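Local coordinates for sensor protein, Kinase (Polaromonas sp. JS666, PDB 3GRC), which probably takes part in two-component phosphorelay signalling as the CheY-like receiver domain of a sensor histidine kinase, at residues E13-P16 against D17-R20; D64-S67 against L68-L72. All blocks are in the same frame, centred on the assembly; numbering follows the deposited sequence.

Contact 1 of 2, residues E13-P16 against D17-R20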
ATOM      1  N   GLU A  13       3.504  -6.695  -2.393  1.00 19.25           N
ATOM      2  CA  GLU A  13       4.947  -6.596  -2.556  1.00 19.34           C
ATOM      3  C   GLU A  13       5.505  -7.779  -3.330  1.00 20.00           C
ATOM      4  O   GLU A  13       5.202  -8.935  -3.040  1.00 18.10           O
ATOM      5  CB  GLU A  13       5.600  -6.501  -1.167  1.00 19.25           C
ATOM      6  CG  GLU A  13       7.120  -6.726  -1.101  1.00 20.02           C
ATOM      7  CD  GLU A  13       7.933  -5.677  -1.836  1.00 19.68           C
ATOM      8  OE1 GLU A  13       7.831  -4.487  -1.494  1.00 22.25           O
ATOM      9  OE2 GLU A  13       8.680  -6.046  -2.754  1.00 25.73           O
ATOM     10  N   ASP A  14       6.314  -7.471  -4.325  1.00 19.10           N
ATOM     11  CA  ASP A  14       6.931  -8.484  -5.158  1.00 21.25           C
ATOM     12  C   ASP A  14       8.021  -9.299  -4.445  1.00 20.76           C
ATOM     13  O   ASP A  14       8.179 -10.490  -4.705  1.00 22.89           O
ATOM     14  CB  ASP A  14       7.527  -7.828  -6.406  1.00 21.89           C
ATOM     15  CG  ASP A  14       8.233  -8.824  -7.306  1.00 24.98           C
ATOM     16  OD1 ASP A  14       7.564  -9.715  -7.854  1.00 25.30           O
ATOM     17  OD2 ASP A  14       9.465  -8.724  -7.455  1.00 30.05           O
ATOM     18  N   ASP A  15       8.767  -8.660  -3.550  1.00 19.41           N
ATOM     19  CA  ASP A  15       9.861  -9.324  -2.837  1.00 18.80           C
ATOM     20  C   ASP A  15       9.383 -10.037  -1.559  1.00 18.06           C
ATOM     21  O   ASP A  15       8.918  -9.404  -0.611  1.00 17.89           O
ATOM     22  CB  ASP A  15      10.937  -8.281  -2.497  1.00 22.30           C
ATOM     23  CG  ASP A  15      12.247  -8.902  -1.996  1.00 24.73           C
ATOM     24  OD1 ASP A  15      12.209  -9.805  -1.133  1.00 24.16           O
ATOM     25  OD2 ASP A  15      13.323  -8.463  -2.460  1.00 27.38           O
ATOM     26  N   PRO A  16       9.507 -11.370  -1.519  1.00 18.64           N
ATOM     27  CA  PRO A  16       9.096 -12.198  -0.374  1.00 17.97           C
ATOM     28  C   PRO A  16       9.657 -11.697   0.965  1.00 15.69           C
ATOM     29  O   PRO A  16       8.927 -11.608   1.957  1.00 13.49           O
ATOM     30  CB  PRO A  16       9.627 -13.589  -0.743  1.00 18.62           C
ATOM     31  CG  PRO A  16       9.585 -13.582  -2.220  1.00 20.08           C
ATOM     32  CD  PRO A  16      10.105 -12.207  -2.572  1.00 18.43           C
ATOM     33  N   ASP A  17      10.954 -11.398   0.988  1.00 13.71           N
ATOM     34  CA  ASP A  17      11.602 -10.887   2.196  1.00 14.10           C
ATOM     35  C   ASP A  17      10.945  -9.601   2.674  1.00 15.03           C
ATOM     36  O   ASP A  17      10.621  -9.477   3.848  1.00 16.93           O
ATOM     37  CB  ASP A  17      13.093 -10.616   1.961  1.00 13.96           C
ATOM     38  CG  ASP A  17      13.914 -11.890   1.867  1.00 19.10           C
ATOM     39  OD1 ASP A  17      13.509 -12.915   2.462  1.00 21.36           O
ATOM     40  OD2 ASP A  17      14.972 -11.862   1.213  1.00 20.61           O
ATOM     41  N   ILE A  18      10.738  -8.651   1.761  1.00 15.17           N
ATOM     42  CA  ILE A  18      10.119  -7.369   2.119  1.00 13.69           C
ATOM     43  C   ILE A  18       8.641  -7.550   2.522  1.00 15.05           C
ATOM     44  O   ILE A  18       8.154  -6.863   3.415  1.00 16.46           O
ATOM     45  CB  ILE A  18      10.219  -6.328   0.947  1.00 12.65           C
ATOM     46  CG1 ILE A  18      11.672  -6.171   0.487  1.00 13.19           C
ATOM     47  CG2 ILE A  18       9.666  -4.973   1.381  1.00 15.04           C
ATOM     48  CD1 ILE A  18      12.639  -5.728   1.592  1.00 17.58           C
ATOM     49  N   ALA A  19       7.935  -8.471   1.867  1.00 12.92           N
ATOM     50  CA  ALA A  19       6.520  -8.717   2.181  1.00 13.67           C
ATOM     51  C   ALA A  19       6.437  -9.186   3.631  1.00 13.56           C
ATOM     52  O   ALA A  19       5.608  -8.715   4.400  1.00 14.22           O
ATOM     53  CB  ALA A  19       5.927  -9.783   1.252  1.00 10.99           C
ATOM     54  N   ARG A  20       7.320 -10.108   3.995  1.00 11.97           N
ATOM     55  CA  ARG A  20       7.356 -10.623   5.350  1.00 12.34           C
ATOM     56  C   ARG A  20       7.810  -9.532   6.333  1.00 11.93           C
ATOM     57  O   ARG A  20       7.290  -9.449   7.438  1.00 14.80           O
ATOM     58  CB  ARG A  20       8.276 -11.858   5.431  1.00 13.00           C
ATOM     59  CG  ARG A  20       8.401 -12.509   6.823  1.00 15.32           C
ATOM     60  CD  ARG A  20       7.059 -12.953   7.433  1.00 17.86           C
ATOM     61  NE  ARG A  20       7.266 -13.834   8.583  1.00 18.10           N
ATOM     62  CZ  ARG A  20       6.431 -13.971   9.612  1.00 17.92           C
ATOM     63  NH1 ARG A  20       5.295 -13.285   9.671  1.00 14.36           N
ATOM     64  NH2 ARG A  20       6.753 -14.796  10.598  1.00 15.21           N
TER
HETATM   65  O   HOH W   1      14.099 -11.646  -1.664  1.00 41.33           O
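The carboxylate of D15 caps the helix that starts at P16. Its OD1 accepts weakly from two backbone amides, D17 N at 2.9 Å and a longer bond from I18 N at 3.4 Å, and a water bridges the same oxygen to D17 OD2, though weakly on the D17 side. CB of D15 packs on I18 CG1 at 3.7 Å, while its carbonyl O takes A19 N at 2.8 Å in the first full helical turn. The E13 side chain packs against this turn: CG anti to the backbone N (chi1 166°) and a bend at chi2 (65°) lay the chain against I18 and A19, with CG 3.5 Å from A19 N and OE1 3.4 Å from I18 CG2. E13 and D14 fall where receiver domains carry the acidic pair that usually helps bind magnesium beside the phosphoacceptor aspartate; D57, whose OD2 accepts weakly from D14 N, is probably that phosphoacceptor. The anti lone pair of E13 OE2 accepts D15 N at 2.7 Å, a bond that ties the backbone of the capping residue to E13. With an alanine in place of E13, D15 N would probably lose this acceptor and K110 the carboxylate that pairs with it through OE1.

Contact 2 of 2, residues D64-S67 against L68-L72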
ATOM      1  N   ASP A  64       2.487  -2.432 -13.116  1.00 48.14           N
ATOM      2  CA  ASP A  64       3.264  -1.677 -12.149  1.00 46.36           C
ATOM      3  C   ASP A  64       2.346  -1.059 -11.099  1.00 42.90           C
ATOM      4  O   ASP A  64       1.133  -0.990 -11.275  1.00 42.20           O
ATOM      5  CB  ASP A  64       4.095  -0.594 -12.834  1.00 48.43           C
ATOM      6  CG  ASP A  64       3.290   0.242 -13.783  1.00 50.53           C
ATOM      7  OD1 ASP A  64       2.302   0.871 -13.341  1.00 51.56           O
ATOM      8  OD2 ASP A  64       3.652   0.269 -14.979  1.00 52.94           O
ATOM      9  N   GLY A  65       2.944  -0.613 -10.006  1.00 40.87           N
ATOM     10  CA  GLY A  65       2.191  -0.029  -8.918  1.00 37.48           C
ATOM     11  C   GLY A  65       1.247   1.104  -9.253  1.00 35.26           C
ATOM     12  O   GLY A  65       0.141   1.136  -8.730  1.00 35.05           O
ATOM     13  N   VAL A  66       1.659   2.038 -10.104  1.00 34.40           N
ATOM     14  CA  VAL A  66       0.775   3.154 -10.428  1.00 35.75           C
ATOM     15  C   VAL A  66      -0.463   2.679 -11.185  1.00 35.21           C
ATOM     16  O   VAL A  66      -1.544   3.238 -11.027  1.00 35.72           O
ATOM     17  CB  VAL A  66       1.509   4.242 -11.243  1.00 36.84           C
ATOM     18  CG1 VAL A  66       0.544   5.368 -11.591  1.00 36.94           C
ATOM     19  CG2 VAL A  66       2.677   4.802 -10.425  1.00 35.28           C
ATOM     20  N   SER A  67      -0.301   1.643 -11.999  1.00 34.81           N
ATOM     21  CA  SER A  67      -1.417   1.080 -12.753  1.00 34.88           C
ATOM     22  C   SER A  67      -2.425   0.471 -11.781  1.00 34.23           C
ATOM     23  O   SER A  67      -3.641   0.613 -11.945  1.00 34.38           O
ATOM     24  CB  SER A  67      -0.913  -0.008 -13.708  1.00 36.74           C
ATOM     25  OG  SER A  67      -1.996  -0.755 -14.236  1.00 35.95           O
ATOM     26  N   LEU A  68      -1.907  -0.221 -10.773  1.00 32.03           N
ATOM     27  CA  LEU A  68      -2.743  -0.839  -9.760  1.00 30.78           C
ATOM     28  C   LEU A  68      -3.529   0.234  -9.014  1.00 30.20           C
ATOM     29  O   LEU A  68      -4.743   0.124  -8.856  1.00 30.55           O
ATOM     30  CB  LEU A  68      -1.880  -1.627  -8.776  1.00 31.19           C
ATOM     31  CG  LEU A  68      -2.546  -2.144  -7.496  1.00 30.89           C
ATOM     32  CD1 LEU A  68      -3.853  -2.865  -7.807  1.00 29.57           C
ATOM     33  CD2 LEU A  68      -1.568  -3.068  -6.792  1.00 29.51           C
ATOM     34  N   ILE A  69      -2.835   1.284  -8.575  1.00 28.68           N
ATOM     35  CA  ILE A  69      -3.484   2.361  -7.830  1.00 27.91           C
ATOM     36  C   ILE A  69      -4.560   3.077  -8.653  1.00 29.42           C
ATOM     37  O   ILE A  69      -5.623   3.415  -8.127  1.00 27.87           O
ATOM     38  CB  ILE A  69      -2.447   3.389  -7.304  1.00 24.63           C
ATOM     39  CG1 ILE A  69      -1.517   2.716  -6.294  1.00 24.74           C
ATOM     40  CG2 ILE A  69      -3.156   4.538  -6.618  1.00 21.39           C
ATOM     41  CD1 ILE A  69      -0.372   3.583  -5.827  1.00 28.17           C
ATOM     42  N   ARG A  70      -4.284   3.305  -9.933  1.00 30.20           N
ATOM     43  CA  ARG A  70      -5.251   3.954 -10.808  1.00 33.67           C
ATOM     44  C   ARG A  70      -6.511   3.099 -10.891  1.00 33.31           C
ATOM     45  O   ARG A  70      -7.624   3.614 -10.784  1.00 33.94           O
ATOM     46  CB  ARG A  70      -4.679   4.148 -12.215  1.00 37.07           C
ATOM     47  CG  ARG A  70      -3.661   5.267 -12.319  1.00 43.05           C
ATOM     48  CD  ARG A  70      -3.229   5.522 -13.760  1.00 47.97           C
ATOM     49  NE  ARG A  70      -2.177   6.537 -13.839  1.00 53.33           N
ATOM     50  CZ  ARG A  70      -2.287   7.786 -13.382  1.00 55.69           C
ATOM     51  NH1 ARG A  70      -3.409   8.208 -12.804  1.00 56.58           N
ATOM     52  NH2 ARG A  70      -1.265   8.622 -13.503  1.00 57.52           N
ATOM     53  N   ALA A  71      -6.325   1.791 -11.068  1.00 32.76           N
ATOM     54  CA  ALA A  71      -7.448   0.864 -11.170  1.00 33.17           C
ATOM     55  C   ALA A  71      -8.295   0.895  -9.897  1.00 34.57           C
ATOM     56  O   ALA A  71      -9.524   0.862  -9.958  1.00 34.41           O
ATOM     57  CB  ALA A  71      -6.935  -0.551 -11.439  1.00 32.89           C
ATOM     58  N   LEU A  72      -7.637   0.976  -8.742  1.00 35.21           N
ATOM     59  CA  LEU A  72      -8.349   1.027  -7.461  1.00 34.81           C
ATOM     60  C   LEU A  72      -9.171   2.310  -7.283  1.00 33.99           C
ATOM     61  O   LEU A  72     -10.258   2.289  -6.704  1.00 31.29           O
ATOM     62  CB  LEU A  72      -7.352   0.884  -6.308  1.00 34.50           C
ATOM     63  CG  LEU A  72      -6.708  -0.498  -6.186  1.00 35.09           C
ATOM     64  CD1 LEU A  72      -5.457  -0.418  -5.333  1.00 34.42           C
ATOM     65  CD2 LEU A  72      -7.713  -1.464  -5.591  1.00 33.84           C
TER
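The guanidinium of R70 runs beside V66, one helical turn earlier, the two side chains pointing the same way. V66 CG1 meets the flat group obliquely, 3.7 Å from R70 NE. The valine sends CG1 anti to its own amide nitrogen (chi1 178°), while the arginine, extended from CG to NE, first passes the backbone, its CG 3.2 Å from V66 O. The other flat group is the carboxylate of D64, the N-cap of helix 65-73. Its OD1 is approached nearly end-on by S67 N at 3.0 Å, with a weak second bond from the same amide to D64 O. Behind the cap, regular i to i+4 bonds wind the helix, from L68 N to D64 O, I69 N to G65 O, R70 N to V66 O and A71 N to S67 O. G65 brings no side chain, and its carbonyl O touches the I69 side chain, 3.3 Å from I69 CG1. The helix is the crossover of a beta-alpha-beta unit in the receiver fold, between strands 53-56 and 82-86. L68 reaches M54 and helix 39-48, and I69 reaches I83 and V85, so one flank is apolar and buried while R70 is exposed. The D64 carboxylate takes up an amide of the first turn, where its negative charge should suit the helix dipole, and V66 CG1 gives the guanidinium of R70 an apolar neighbour, a van der Waals contact that takes up none of its N-H groups.

Overall arrangement
From the N terminus, strand 8-12 leads into contact 1, which turns the chain into helix 16-28; strand 32-36, helix 39-48 and strand 53-56 follow before contact 2 opens helix 65-73. Each contact closes only a local turn at the start of a helix, and they come in series, neither nesting nor crossing. Their centres lie about 18 Å apart and their nearest atoms about 8 Å, so the two do not meet directly. D57 lies in the loop after strand 53-56, between them in sequence, and the backbone N of D14 gives a weak hydrogen bond to its carboxylate. Contact 1 thus joins the first strand to the first helix near the probable phosphorylation site, whereas contact 2 begins the crossover helix whose L68, I69 and L72 pack on strands 53-56 and 82-86.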